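PDB 4PHR: putative glycosyltransferase (GalT1) from Streptococcus parasanguinis, which probably transfers a sugar from a nucleotide-sugar donor through its GT-D fold domain, the part present here, which binds UDP. Local coordinates for residues Pro48-Asn53 against Ser178-Gln183; Lys146-Val151 against Asn198-Val203; Asn162-Ala167 against Ser231-Tyr236; Lys172-Pro177 against Gln271-Ile276. One frame throughout, in Å; residues are numbered along the deposited sequence.

Interaction 1: Pro48-Asn53 against Ser178-Gln183; sequences PYQDYN and SKNAFQ. With UDP (uridine-5'-diphosphate), chain B.
Asn180 and Asp51 form the centre of this contact. The backbone N of Asp51 donates to Asn180 OD1 at 2.8 Å, almost straight, and approaches nearly along the C=O axis. On the same amide, ND2 of Asn180 makes a weak bond to Asp51 OD1, with the carboxylate turned 71° from the amide. Beside this pair, Asn180 N donates to Tyr49 O at 2.8 Å, from above the carbonyl plane. Gln50 fills the inner side. Its CG lies anti to the backbone N (chi1 180°) and the chain bends at chi2, which brings the amide back over the 178-183 loop. There OE1 takes a weak bond from Phe182 N at 3.3 Å, while NE2 is tied to Asp51 O of its own loop at 2.9 Å. Both loops belong to the uracil end of the UDP pocket of this GT-D fold domain. Ala181 N donates to UDP O4 at 3.1 Å. The Tyr49 ring meets Lys179 CB at its edge, and its OH is bonded to Phe254 O. The outer side is looser. The Lys179 chain leads away from Tyr49 past CB, and the Asp51 carboxylate is exposed. At the far end Asn53 OD1 comes within 3.4 Å of Phe182 CE2, amide and ring planes 67° apart. That oxygen also caps helix 54-64 through Leu56 N.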
# COMPACT_ATOMS: atom_id res chain seq x y z
N PRO A 48 -8.18 7.13 9.14
CA PRO A 48 -9.18 6.13 8.78
C PRO A 48 -8.66 4.73 9.04
O PRO A 48 -7.56 4.36 8.62
CB PRO A 48 -9.40 6.37 7.28
CG PRO A 48 -9.07 7.82 7.10
CD PRO A 48 -7.92 8.07 8.04
N TYR A 49 -9.45 3.96 9.75
CA TYR A 49 -9.19 2.55 10.01
C TYR A 49 -8.04 2.26 10.96
O TYR A 49 -7.72 1.10 11.19
CB TYR A 49 -9.02 1.77 8.70
CG TYR A 49 -10.17 1.96 7.74
CD1 TYR A 49 -11.40 1.36 7.99
CD2 TYR A 49 -10.04 2.75 6.61
CE1 TYR A 49 -12.47 1.53 7.13
CE2 TYR A 49 -11.11 2.93 5.74
CZ TYR A 49 -12.31 2.32 6.00
OH TYR A 49 -13.37 2.49 5.14
N GLN A 50 -7.42 3.30 11.54
CA GLN A 50 -6.43 3.06 12.58
C GLN A 50 -6.30 4.22 13.56
O GLN A 50 -5.86 5.31 13.22
CB GLN A 50 -5.05 2.72 11.99
CG GLN A 50 -3.96 2.46 13.03
CD GLN A 50 -4.25 1.25 13.91
OE1 GLN A 50 -4.43 0.13 13.41
NE2 GLN A 50 -4.32 1.47 15.21
N ASP A 51 -6.70 3.96 14.81
CA ASP A 51 -6.54 4.93 15.88
C ASP A 51 -5.06 5.18 16.16
O ASP A 51 -4.22 4.28 16.01
CB ASP A 51 -7.20 4.43 17.17
CG ASP A 51 -8.70 4.25 17.03
OD1 ASP A 51 -9.30 3.58 17.90
OD2 ASP A 51 -9.29 4.79 16.07
N TYR A 52 -4.73 6.40 16.58
CA TYR A 52 -3.37 6.68 17.02
C TYR A 52 -2.90 5.65 18.06
O TYR A 52 -3.64 5.28 18.98
CB TYR A 52 -3.22 8.09 17.58
CG TYR A 52 -1.83 8.35 18.12
CD1 TYR A 52 -0.77 8.57 17.26
CD2 TYR A 52 -1.57 8.33 19.49
CE1 TYR A 52 0.51 8.78 17.73
CE2 TYR A 52 -0.29 8.54 19.97
CZ TYR A 52 0.75 8.77 19.09
OH TYR A 52 2.03 8.98 19.55
N ASN A 53 -1.67 5.21 17.88
CA ASN A 53 -1.04 4.30 18.82
C ASN A 53 0.44 4.65 18.86
O ASN A 53 1.10 4.71 17.83
CB ASN A 53 -1.25 2.85 18.37
CG ASN A 53 -0.60 1.84 19.29
OD1 ASN A 53 0.63 1.72 19.32
ND2 ASN A 53 -1.41 1.11 20.04
N SER A 178 -10.63 -5.15 9.87
CA SER A 178 -10.72 -4.10 8.86
C SER A 178 -10.38 -2.73 9.43
O SER A 178 -10.15 -1.79 8.68
CB SER A 178 -12.11 -4.08 8.24
OG SER A 178 -13.09 -3.84 9.23
N LYS A 179 -10.35 -2.62 10.75
CA LYS A 179 -9.90 -1.40 11.40
C LYS A 179 -9.13 -1.75 12.67
O LYS A 179 -9.37 -2.78 13.29
CB LYS A 179 -11.08 -0.47 11.69
CG LYS A 179 -12.04 -0.99 12.74
CD LYS A 179 -13.19 -0.01 12.94
CE LYS A 179 -13.86 -0.20 14.29
NZ LYS A 179 -14.29 -1.61 14.51
N ASN A 180 -8.20 -0.88 13.05
CA ASN A 180 -7.42 -1.09 14.27
C ASN A 180 -6.72 -2.44 14.32
O ASN A 180 -6.66 -3.08 15.37
CB ASN A 180 -8.28 -0.90 15.52
CG ASN A 180 -8.59 0.54 15.78
OD1 ASN A 180 -7.93 1.44 15.25
ND2 ASN A 180 -9.59 0.80 16.60
N ALA A 181 -6.18 -2.87 13.18
CA ALA A 181 -5.50 -4.15 13.14
C ALA A 181 -4.26 -4.17 14.03
O ALA A 181 -3.82 -5.24 14.46
CB ALA A 181 -5.14 -4.52 11.71
N PHE A 182 -3.69 -3.00 14.32
CA PHE A 182 -2.45 -2.98 15.09
C PHE A 182 -2.61 -3.59 16.48
O PHE A 182 -1.66 -4.12 17.04
CB PHE A 182 -1.85 -1.57 15.21
CG PHE A 182 -0.47 -1.58 15.80
CD1 PHE A 182 0.61 -2.07 15.07
CD2 PHE A 182 -0.25 -1.14 17.10
CE1 PHE A 182 1.88 -2.11 15.62
CE2 PHE A 182 1.02 -1.18 17.66
CZ PHE A 182 2.09 -1.66 16.92
N GLN A 183 -3.82 -3.54 17.01
CA GLN A 183 -4.09 -4.15 18.30
C GLN A 183 -3.71 -5.63 18.33
O GLN A 183 -3.36 -6.18 19.37
CB GLN A 183 -5.55 -3.99 18.68
CG GLN A 183 -5.85 -4.62 20.02
CD GLN A 183 -7.27 -4.40 20.46
OE1 GLN A 183 -7.69 -3.27 20.71
NE2 GLN A 183 -8.03 -5.49 20.56
N1 UDP B . -6.93 -2.12 6.26
C2 UDP B . -7.35 -3.14 7.07
N3 UDP B . -7.23 -3.03 8.44
C4 UDP B . -6.69 -1.90 9.00
C5 UDP B . -6.25 -0.86 8.18
C6 UDP B . -6.52 -0.94 6.82
O2 UDP B . -7.86 -4.15 6.59
O4 UDP B . -6.57 -1.85 10.23
C1' UDP B . -6.99 -2.30 4.80
C2' UDP B . -8.06 -1.60 4.01
O2' UDP B . -9.28 -2.31 4.08
C3' UDP B . -7.45 -1.64 2.62
C4' UDP B . -5.96 -1.50 2.90
O4' UDP B . -5.78 -1.77 4.29
O3' UDP B . -7.68 -2.90 2.03
C5' UDP B . -5.45 -0.11 2.55
O5' UDP B . -4.07 -0.03 2.91
PA UDP B . -3.21 1.31 2.71
O1A UDP B . -3.73 2.37 3.60
O2A UDP B . -1.80 0.92 2.91
O3A UDP B . -3.55 1.69 1.17
PB UDP B . -2.97 2.81 0.15
O1B UDP B . -4.03 3.86 0.05
O2B UDP B . -2.81 2.07 -1.13
O3B UDP B . -1.69 3.36 0.70

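Interaction 2: Lys146-Val151 against Asn198-Val203; sequences KDLLIV and NRLILV
Leu148 to Val151 pair in parallel register with Leu200 to Val203, as neighbouring strands in the five-stranded parallel sheet of the GT-D fold domain. Backbone bonds come first. Leu200 N donates to Asp147 O, Leu149 N to Leu200 O, Leu202 N to Leu149 O and Val151 N to Leu202 O, all at 2.9 Å. The strand directions differ by 27°, a modest twist. CA-H groups add weaker contacts, such as Ile201 CA to Leu149 O.

Apolar contacts follow on both faces. On the face of Leu148, Ile150, Leu200 and Leu202, the Leu148 and Leu200 side chains run side by side, and their CD2 atoms meet at 4.0 Å. The other branch, Leu148 CD1, reaches Leu202 CD1 at 3.9 Å. On the opposite face Val151 CG2 lies 4.2 Å from Ile201 CG2, the two side chains again pointing the same way. Helices 185-195 and 206-218 cover this face.

Polar side chains gather where the strands begin. Asp147 OD1 and Arg199 NH1 are too far apart for a salt bridge, but both bond to Ser170 OG. A water links Asp147 N to Asn198 O, weakly on the second side. The Arg199 chain is extended from CG to NE, and Asp147 CB lies over one face of its guanidinium. Its NH1 donates to Leu148 O at 3.0 Å, from above the carbonyl plane.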
# COMPACT_ATOMS: atom_id res chain seq x y z
N LYS A 146 3.38 -17.59 -8.68
CA LYS A 146 3.80 -17.64 -7.29
C LYS A 146 2.70 -18.18 -6.40
O LYS A 146 1.51 -18.02 -6.69
CB LYS A 146 4.19 -16.24 -6.80
CG LYS A 146 5.29 -15.57 -7.61
CD LYS A 146 6.59 -16.34 -7.52
CE LYS A 146 7.77 -15.48 -7.95
NZ LYS A 146 7.63 -15.00 -9.35
N ASP A 147 3.10 -18.82 -5.31
CA ASP A 147 2.17 -19.15 -4.23
C ASP A 147 2.10 -17.95 -3.30
O ASP A 147 3.13 -17.50 -2.80
CB ASP A 147 2.63 -20.39 -3.47
CG ASP A 147 2.60 -21.64 -4.32
OD1 ASP A 147 1.52 -21.96 -4.87
OD2 ASP A 147 3.65 -22.29 -4.46
N LEU A 148 0.89 -17.45 -3.07
CA LEU A 148 0.71 -16.21 -2.32
C LEU A 148 0.17 -16.43 -0.92
O LEU A 148 -0.67 -17.31 -0.70
CB LEU A 148 -0.26 -15.28 -3.04
CG LEU A 148 0.14 -14.83 -4.44
CD1 LEU A 148 -0.94 -13.94 -5.05
CD2 LEU A 148 1.49 -14.13 -4.38
N LEU A 149 0.64 -15.61 0.01
CA LEU A 149 -0.03 -15.42 1.28
C LEU A 149 -0.47 -13.97 1.31
O LEU A 149 0.36 -13.07 1.29
CB LEU A 149 0.91 -15.72 2.45
CG LEU A 149 0.33 -15.49 3.85
CD1 LEU A 149 -0.91 -16.35 4.09
CD2 LEU A 149 1.38 -15.76 4.92
N ILE A 150 -1.78 -13.74 1.32
CA ILE A 150 -2.31 -12.39 1.36
C ILE A 150 -2.80 -12.11 2.76
O ILE A 150 -3.62 -12.85 3.30
CB ILE A 150 -3.48 -12.21 0.35
CG1 ILE A 150 -2.99 -12.41 -1.09
CG2 ILE A 150 -4.16 -10.85 0.55
CD1 ILE A 150 -4.09 -12.32 -2.12
N VAL A 151 -2.26 -11.05 3.36
CA VAL A 151 -2.64 -10.63 4.70
C VAL A 151 -3.42 -9.34 4.51
O VAL A 151 -2.86 -8.35 4.05
CB VAL A 151 -1.40 -10.40 5.59
CG1 VAL A 151 -1.82 -10.03 7.02
CG2 VAL A 151 -0.51 -11.65 5.60
N ASN A 198 7.58 -20.81 1.62
CA ASN A 198 7.53 -20.89 0.16
C ASN A 198 6.45 -20.03 -0.49
O ASN A 198 5.98 -20.34 -1.59
CB ASN A 198 7.39 -22.35 -0.29
CG ASN A 198 8.61 -23.18 0.04
OD1 ASN A 198 9.75 -22.72 -0.09
ND2 ASN A 198 8.38 -24.42 0.47
N ARG A 199 6.06 -18.94 0.17
CA ARG A 199 5.07 -18.03 -0.39
C ARG A 199 5.60 -16.60 -0.47
O ARG A 199 6.40 -16.16 0.35
CB ARG A 199 3.77 -18.05 0.42
CG ARG A 199 3.03 -19.36 0.29
CD ARG A 199 1.69 -19.41 1.02
NE ARG A 199 1.15 -20.75 0.83
CZ ARG A 199 0.36 -21.11 -0.18
NH1 ARG A 199 -0.09 -20.21 -1.05
NH2 ARG A 199 -0.01 -22.38 -0.29
N LEU A 200 5.14 -15.88 -1.49
CA LEU A 200 5.33 -14.44 -1.55
C LEU A 200 4.21 -13.82 -0.72
O LEU A 200 3.04 -14.21 -0.86
CB LEU A 200 5.23 -13.97 -3.00
CG LEU A 200 5.20 -12.47 -3.28
CD1 LEU A 200 6.51 -11.83 -2.84
CD2 LEU A 200 4.95 -12.20 -4.76
N ILE A 201 4.55 -12.88 0.15
CA ILE A 201 3.56 -12.30 1.05
C ILE A 201 3.12 -10.94 0.51
O ILE A 201 3.95 -10.10 0.20
CB ILE A 201 4.14 -12.13 2.48
CG1 ILE A 201 4.73 -13.45 3.00
CG2 ILE A 201 3.07 -11.59 3.43
CD1 ILE A 201 5.55 -13.30 4.28
N LEU A 202 1.81 -10.75 0.37
CA LEU A 202 1.24 -9.47 -0.06
C LEU A 202 0.41 -8.97 1.10
O LEU A 202 -0.36 -9.73 1.69
CB LEU A 202 0.33 -9.65 -1.28
CG LEU A 202 0.94 -10.34 -2.50
CD1 LEU A 202 -0.06 -10.39 -3.66
CD2 LEU A 202 2.24 -9.65 -2.93
N VAL A 203 0.57 -7.69 1.44
CA VAL A 203 -0.10 -7.16 2.62
C VAL A 203 -0.94 -5.94 2.25
O VAL A 203 -0.43 -5.00 1.63
CB VAL A 203 0.91 -6.78 3.72
CG1 VAL A 203 0.18 -6.45 5.01
CG2 VAL A 203 1.92 -7.91 3.93
O HOH W 1 6.01 -18.87 -4.60
O HOH W 2 3.80 -22.96 -1.26

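Interaction 3: Asn162-Ala167 against Ser231-Tyr236; sequences NDLFVA and SEYEWY
The Tyr233 ring is met on one face by Leu164 and at its phenol end by Asp163. It projects from helix 229-238 to the loop between strands 147-153 and 170-176, where Asn162 forms an Asx turn and Asp163 to Val166 a type I beta turn. With chi1 at -171° the Tyr233 ring swings away from its own backbone N and across to this loop. The Leu164 side chain and the tyrosine lie alongside, running opposite ways. Leu164 CD1 sits 3.9 Å from the ring centroid, close to the normal, a CH-pi contact. Leu164 CB touches CD2 of the same ring. Phe136 packs edge-to-face on Tyr233 as well.

Asp163 comes to the edge of the ring at about a right angle to the tyrosine side chain, carboxylate and ring planes 35° apart. Tyr233 OH donates to Asp163 OD1 at 2.5 Å, a very short bond. Lys140 NZ is a second partner of that hydroxyl.

Asn162 uses both ends of its amide. Leu164 N donates to OD1 of Asn162 at 2.9 Å, on a lone pair in the carbonyl plane, closing the Asx turn. The amide plane stands 72° from the Tyr233 ring. Outside the contact, ND2 has an acceptor in Asp230 OD1, and Glu234 OE2 is paired with Lys249. Asn162 ND2 donates almost straight to Glu234 OE2 at 2.9 Å, with the oxygen in the amide plane but the donor above the carboxylate plane.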
# COMPACT_ATOMS: atom_id res chain seq x y z
N ASN A 162 -12.62 -10.49 -9.33
CA ASN A 162 -11.90 -9.99 -10.50
C ASN A 162 -10.71 -10.90 -10.80
O ASN A 162 -10.46 -11.85 -10.05
CB ASN A 162 -11.49 -8.51 -10.33
CG ASN A 162 -10.51 -8.29 -9.19
OD1 ASN A 162 -9.42 -8.86 -9.18
ND2 ASN A 162 -10.86 -7.41 -8.26
N ASP A 163 -9.97 -10.61 -11.86
CA ASP A 163 -8.88 -11.50 -12.29
C ASP A 163 -7.48 -11.02 -11.88
O ASP A 163 -6.48 -11.47 -12.42
CB ASP A 163 -8.94 -11.77 -13.80
CG ASP A 163 -8.68 -10.52 -14.63
OD1 ASP A 163 -8.40 -9.45 -14.05
OD2 ASP A 163 -8.74 -10.62 -15.88
N LEU A 164 -7.41 -10.12 -10.90
CA LEU A 164 -6.12 -9.55 -10.51
C LEU A 164 -5.05 -10.61 -10.20
O LEU A 164 -3.91 -10.50 -10.64
CB LEU A 164 -6.29 -8.62 -9.31
CG LEU A 164 -5.05 -7.87 -8.82
CD1 LEU A 164 -4.46 -7.00 -9.93
CD2 LEU A 164 -5.43 -7.04 -7.61
N PHE A 165 -5.43 -11.64 -9.45
CA PHE A 165 -4.48 -12.68 -9.04
C PHE A 165 -4.67 -14.01 -9.76
O PHE A 165 -4.23 -15.05 -9.27
CB PHE A 165 -4.57 -12.91 -7.52
CG PHE A 165 -4.28 -11.69 -6.69
CD1 PHE A 165 -3.06 -11.07 -6.76
CD2 PHE A 165 -5.24 -11.18 -5.84
CE1 PHE A 165 -2.79 -9.94 -6.02
CE2 PHE A 165 -4.98 -10.05 -5.07
CZ PHE A 165 -3.75 -9.43 -5.16
N VAL A 166 -5.30 -14.00 -10.93
CA VAL A 166 -5.65 -15.26 -11.59
C VAL A 166 -4.43 -16.14 -11.90
O VAL A 166 -4.52 -17.37 -11.88
CB VAL A 166 -6.50 -15.04 -12.87
CG1 VAL A 166 -5.67 -14.43 -13.99
CG2 VAL A 166 -7.12 -16.35 -13.33
N ALA A 167 -3.29 -15.51 -12.17
CA ALA A 167 -2.11 -16.27 -12.58
C ALA A 167 -1.22 -16.70 -11.40
O ALA A 167 -0.20 -17.35 -11.60
CB ALA A 167 -1.32 -15.50 -13.62
N SER A 231 -9.03 -1.73 -5.22
CA SER A 231 -9.95 -0.66 -5.61
C SER A 231 -9.52 -0.06 -6.93
O SER A 231 -10.35 0.18 -7.81
CB SER A 231 -9.98 0.45 -4.56
OG SER A 231 -10.53 -0.01 -3.34
N GLU A 232 -8.23 0.21 -7.05
CA GLU A 232 -7.69 0.82 -8.26
C GLU A 232 -7.89 -0.10 -9.47
O GLU A 232 -8.26 0.35 -10.56
CB GLU A 232 -6.22 1.17 -8.06
CG GLU A 232 -6.01 2.34 -7.09
CD GLU A 232 -5.90 3.69 -7.80
OE1 GLU A 232 -6.04 3.73 -9.05
OE2 GLU A 232 -5.66 4.71 -7.12
N TYR A 233 -7.69 -1.40 -9.27
CA TYR A 233 -7.88 -2.34 -10.36
C TYR A 233 -9.35 -2.40 -10.77
O TYR A 233 -9.66 -2.44 -11.96
CB TYR A 233 -7.35 -3.73 -9.98
CG TYR A 233 -7.33 -4.68 -11.15
CD1 TYR A 233 -6.52 -4.44 -12.25
CD2 TYR A 233 -8.13 -5.82 -11.16
CE1 TYR A 233 -6.50 -5.31 -13.33
CE2 TYR A 233 -8.11 -6.70 -12.24
CZ TYR A 233 -7.28 -6.44 -13.31
OH TYR A 233 -7.27 -7.30 -14.39
N GLU A 234 -10.25 -2.40 -9.80
CA GLU A 234 -11.68 -2.41 -10.12
C GLU A 234 -12.08 -1.15 -10.90
O GLU A 234 -12.82 -1.22 -11.88
CB GLU A 234 -12.52 -2.52 -8.85
CG GLU A 234 -12.42 -3.85 -8.12
CD GLU A 234 -13.47 -4.84 -8.55
OE1 GLU A 234 -14.33 -4.49 -9.38
OE2 GLU A 234 -13.42 -5.98 -8.05
N TRP A 235 -11.58 0.00 -10.46
CA TRP A 235 -11.88 1.25 -11.17
C TRP A 235 -11.33 1.20 -12.60
O TRP A 235 -12.00 1.61 -13.55
CB TRP A 235 -11.30 2.44 -10.41
CG TRP A 235 -12.02 2.77 -9.15
CD1 TRP A 235 -13.36 2.61 -8.91
CD2 TRP A 235 -11.47 3.35 -7.96
NE1 TRP A 235 -13.67 3.06 -7.65
CE2 TRP A 235 -12.52 3.51 -7.04
CE3 TRP A 235 -10.18 3.74 -7.58
CZ2 TRP A 235 -12.33 4.04 -5.77
CZ3 TRP A 235 -9.99 4.27 -6.31
CH2 TRP A 235 -11.06 4.42 -5.42
N TYR A 236 -10.11 0.70 -12.74
CA TYR A 236 -9.48 0.55 -14.04
C TYR A 236 -10.29 -0.37 -14.97
O TYR A 236 -10.52 -0.05 -16.14
CB TYR A 236 -8.04 0.03 -13.87
CG TYR A 236 -7.45 -0.62 -15.09
CD1 TYR A 236 -7.39 -2.00 -15.21
CD2 TYR A 236 -6.94 0.15 -16.14
CE1 TYR A 236 -6.85 -2.60 -16.33
CE2 TYR A 236 -6.40 -0.44 -17.26
CZ TYR A 236 -6.35 -1.82 -17.35
OH TYR A 236 -5.81 -2.42 -18.46
O HOH W 3 -7.23 -8.79 -17.46

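Interaction 4: Lys172-Pro177 against Gln271-Ile276; sequences KRLVCP and QIVARI. With UDP (uridine-5'-diphosphate), chain B.
Arg173 holds the side-chain oxygen of Gln271 with two nitrogens. Its CB lies 4.0 Å from Gln271 O, the oxygen that accepts from the backbone N of Arg173. CG passes Gln271 CB. CG is anti to the carbonyl carbon (chi1 -60°) and the chain is extended to NE, with CD coming near OE1. NE then donates to Gln271 OE1 at 2.7 Å. NH2 of Arg173 donates to the same Gln271 oxygen at 3.1 Å. OE1 lies in the guanidinium plane, between the N-H groups of NE and NH2, and accepts from both. The amide plane is turned only 13° from the guanidinium. At the tip, NH1 turns to a salt bridge with Glu152 and a bond to Ser158 O. These partners on separate parts of the chain probably fix the rotation of the guanidinium.

The arginine lies on strand 170-176, which pairs in parallel with strand 272-275, the outermost strand on this side of the five-stranded sheet. Val273 N donates to Arg173 O at 2.8 Å. Further along, Val175 N bonds to Ala274 O and Ile276 N to Val175 O. Next to Arg173 on the same face, Val175 CG2 packs on Ile272 CG1 at 3.9 Å. Val175 CG1 lies alongside the Arg275 chain, near NH1. On the other face Leu174 CD1 meets Ala274 CB. Leu174 CD1 also lies 3.9 Å from Ile276 CD1. Ile276 rests on helix 185-195 too. Just past the strand, N3 of the UDP uracil donates to Pro177 O at 2.9 Å.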
# COMPACT_ATOMS: atom_id res chain seq x y z
N LYS A 172 -3.44 -18.23 -0.23
CA LYS A 172 -3.90 -18.42 1.13
C LYS A 172 -4.07 -17.02 1.71
O LYS A 172 -3.28 -16.13 1.39
CB LYS A 172 -2.89 -19.22 1.95
CG LYS A 172 -2.69 -20.67 1.45
CD LYS A 172 -3.96 -21.48 1.61
CE LYS A 172 -3.78 -22.91 1.11
NZ LYS A 172 -5.08 -23.62 1.12
N ARG A 173 -5.08 -16.82 2.55
CA ARG A 173 -5.36 -15.50 3.13
C ARG A 173 -5.40 -15.56 4.64
O ARG A 173 -6.01 -16.46 5.23
CB ARG A 173 -6.71 -14.96 2.64
CG ARG A 173 -6.81 -14.79 1.15
CD ARG A 173 -8.20 -14.31 0.69
NE ARG A 173 -8.28 -14.36 -0.76
CZ ARG A 173 -8.20 -13.31 -1.57
NH1 ARG A 173 -8.09 -12.07 -1.08
NH2 ARG A 173 -8.26 -13.50 -2.88
N LEU A 174 -4.75 -14.59 5.27
CA LEU A 174 -4.88 -14.37 6.70
C LEU A 174 -5.75 -13.14 6.84
O LEU A 174 -5.34 -12.04 6.46
CB LEU A 174 -3.50 -14.14 7.32
CG LEU A 174 -3.37 -14.06 8.84
CD1 LEU A 174 -3.86 -15.35 9.49
CD2 LEU A 174 -1.92 -13.76 9.24
N VAL A 175 -6.96 -13.32 7.35
CA VAL A 175 -7.94 -12.23 7.33
C VAL A 175 -7.99 -11.56 8.69
O VAL A 175 -8.34 -12.19 9.69
CB VAL A 175 -9.33 -12.73 6.90
CG1 VAL A 175 -10.33 -11.60 6.91
CG2 VAL A 175 -9.24 -13.36 5.51
N CYS A 176 -7.62 -10.28 8.71
CA CYS A 176 -7.42 -9.51 9.92
C CYS A 176 -8.53 -8.47 10.09
O CYS A 176 -9.40 -8.33 9.23
CB CYS A 176 -6.07 -8.82 9.83
SG CYS A 176 -4.67 -9.96 9.53
N PRO A 177 -8.49 -7.72 11.21
CA PRO A 177 -9.54 -6.71 11.38
C PRO A 177 -9.47 -5.63 10.31
O PRO A 177 -8.37 -5.24 9.90
CB PRO A 177 -9.24 -6.13 12.77
CG PRO A 177 -8.53 -7.24 13.48
CD PRO A 177 -7.66 -7.87 12.42
N GLN A 271 -9.85 -20.09 0.59
CA GLN A 271 -8.50 -19.54 0.67
C GLN A 271 -8.13 -19.07 2.07
O GLN A 271 -6.95 -18.92 2.39
CB GLN A 271 -8.34 -18.39 -0.33
CG GLN A 271 -8.40 -18.83 -1.78
CD GLN A 271 -8.46 -17.66 -2.77
OE1 GLN A 271 -8.63 -16.50 -2.38
NE2 GLN A 271 -8.32 -17.97 -4.05
N ILE A 272 -9.12 -18.84 2.92
CA ILE A 272 -8.87 -18.29 4.25
C ILE A 272 -8.24 -19.33 5.17
O ILE A 272 -8.81 -20.39 5.41
CB ILE A 272 -10.16 -17.73 4.90
CG1 ILE A 272 -10.75 -16.60 4.04
CG2 ILE A 272 -9.88 -17.28 6.35
CD1 ILE A 272 -12.06 -16.06 4.56
N VAL A 273 -7.05 -19.02 5.69
CA VAL A 273 -6.37 -19.94 6.59
C VAL A 273 -6.81 -19.70 8.04
O VAL A 273 -7.00 -20.64 8.80
CB VAL A 273 -4.84 -19.84 6.48
CG1 VAL A 273 -4.40 -20.01 5.05
CG2 VAL A 273 -4.34 -18.51 7.03
N ALA A 274 -6.96 -18.43 8.41
CA ALA A 274 -7.44 -18.08 9.73
C ALA A 274 -7.97 -16.65 9.73
O ALA A 274 -7.61 -15.85 8.87
CB ALA A 274 -6.33 -18.24 10.77
N ARG A 275 -8.83 -16.36 10.70
CA ARG A 275 -9.30 -15.01 10.95
C ARG A 275 -8.74 -14.54 12.28
O ARG A 275 -8.72 -15.30 13.26
CB ARG A 275 -10.83 -14.97 11.02
CG ARG A 275 -11.53 -15.22 9.70
CD ARG A 275 -13.03 -14.98 9.85
NE ARG A 275 -13.77 -15.09 8.59
CZ ARG A 275 -14.05 -14.08 7.78
NH1 ARG A 275 -13.65 -12.84 8.08
NH2 ARG A 275 -14.73 -14.30 6.66
N ILE A 276 -8.30 -13.29 12.32
CA ILE A 276 -7.75 -12.69 13.52
C ILE A 276 -8.64 -11.53 13.92
O ILE A 276 -9.04 -10.72 13.08
CB ILE A 276 -6.33 -12.16 13.23
CG1 ILE A 276 -5.40 -13.33 12.92
CG2 ILE A 276 -5.82 -11.34 14.41
CD1 ILE A 276 -3.98 -12.91 12.56
N1 UDP B . -6.93 -2.12 6.26
C2 UDP B . -7.35 -3.14 7.07
N3 UDP B . -7.23 -3.03 8.44
C4 UDP B . -6.69 -1.90 9.00
C5 UDP B . -6.25 -0.86 8.18
C6 UDP B . -6.52 -0.94 6.82
O2 UDP B . -7.86 -4.15 6.59
O4 UDP B . -6.57 -1.85 10.23
C1' UDP B . -6.99 -2.30 4.80
C2' UDP B . -8.06 -1.60 4.01
O2' UDP B . -9.28 -2.31 4.08
C3' UDP B . -7.45 -1.64 2.62
C4' UDP B . -5.96 -1.50 2.90
O4' UDP B . -5.78 -1.77 4.29
O3' UDP B . -7.68 -2.90 2.03
C5' UDP B . -5.45 -0.11 2.55
O5' UDP B . -4.07 -0.03 2.91
PA UDP B . -3.21 1.31 2.71
O1A UDP B . -3.73 2.37 3.60
O2A UDP B . -1.80 0.92 2.91
O3A UDP B . -3.55 1.69 1.17
PB UDP B . -2.97 2.81 0.15
O1B UDP B . -4.03 3.86 0.05
O2B UDP B . -2.81 2.07 -1.13
O3B UDP B . -1.69 3.36 0.70
O HOH W 4 -11.58 -11.63 9.89

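From the N terminus, the chain first passes Pro48-Asn53, whose partner comes 125 residues later in interaction 1. Much later strand 147-153 opens interaction 2, which closes over 47 residues at strand 200-204. Between those strands, Asn162-Ala167 opens interaction 3, closed by helix 229-238. Strand 170-176 opens interaction 4, closed last by strand 272-275. Every pair of contacts crosses; none nests. Interactions 2 and 4 share one sheet, since strands 147-153 and 170-176 are neighbours in it. Phe165 joins interaction 3 to the face with Leu148, Ile150 and Leu202. Interactions 1 and 4 adjoin at Pro177-Ser178, and both touch UDP.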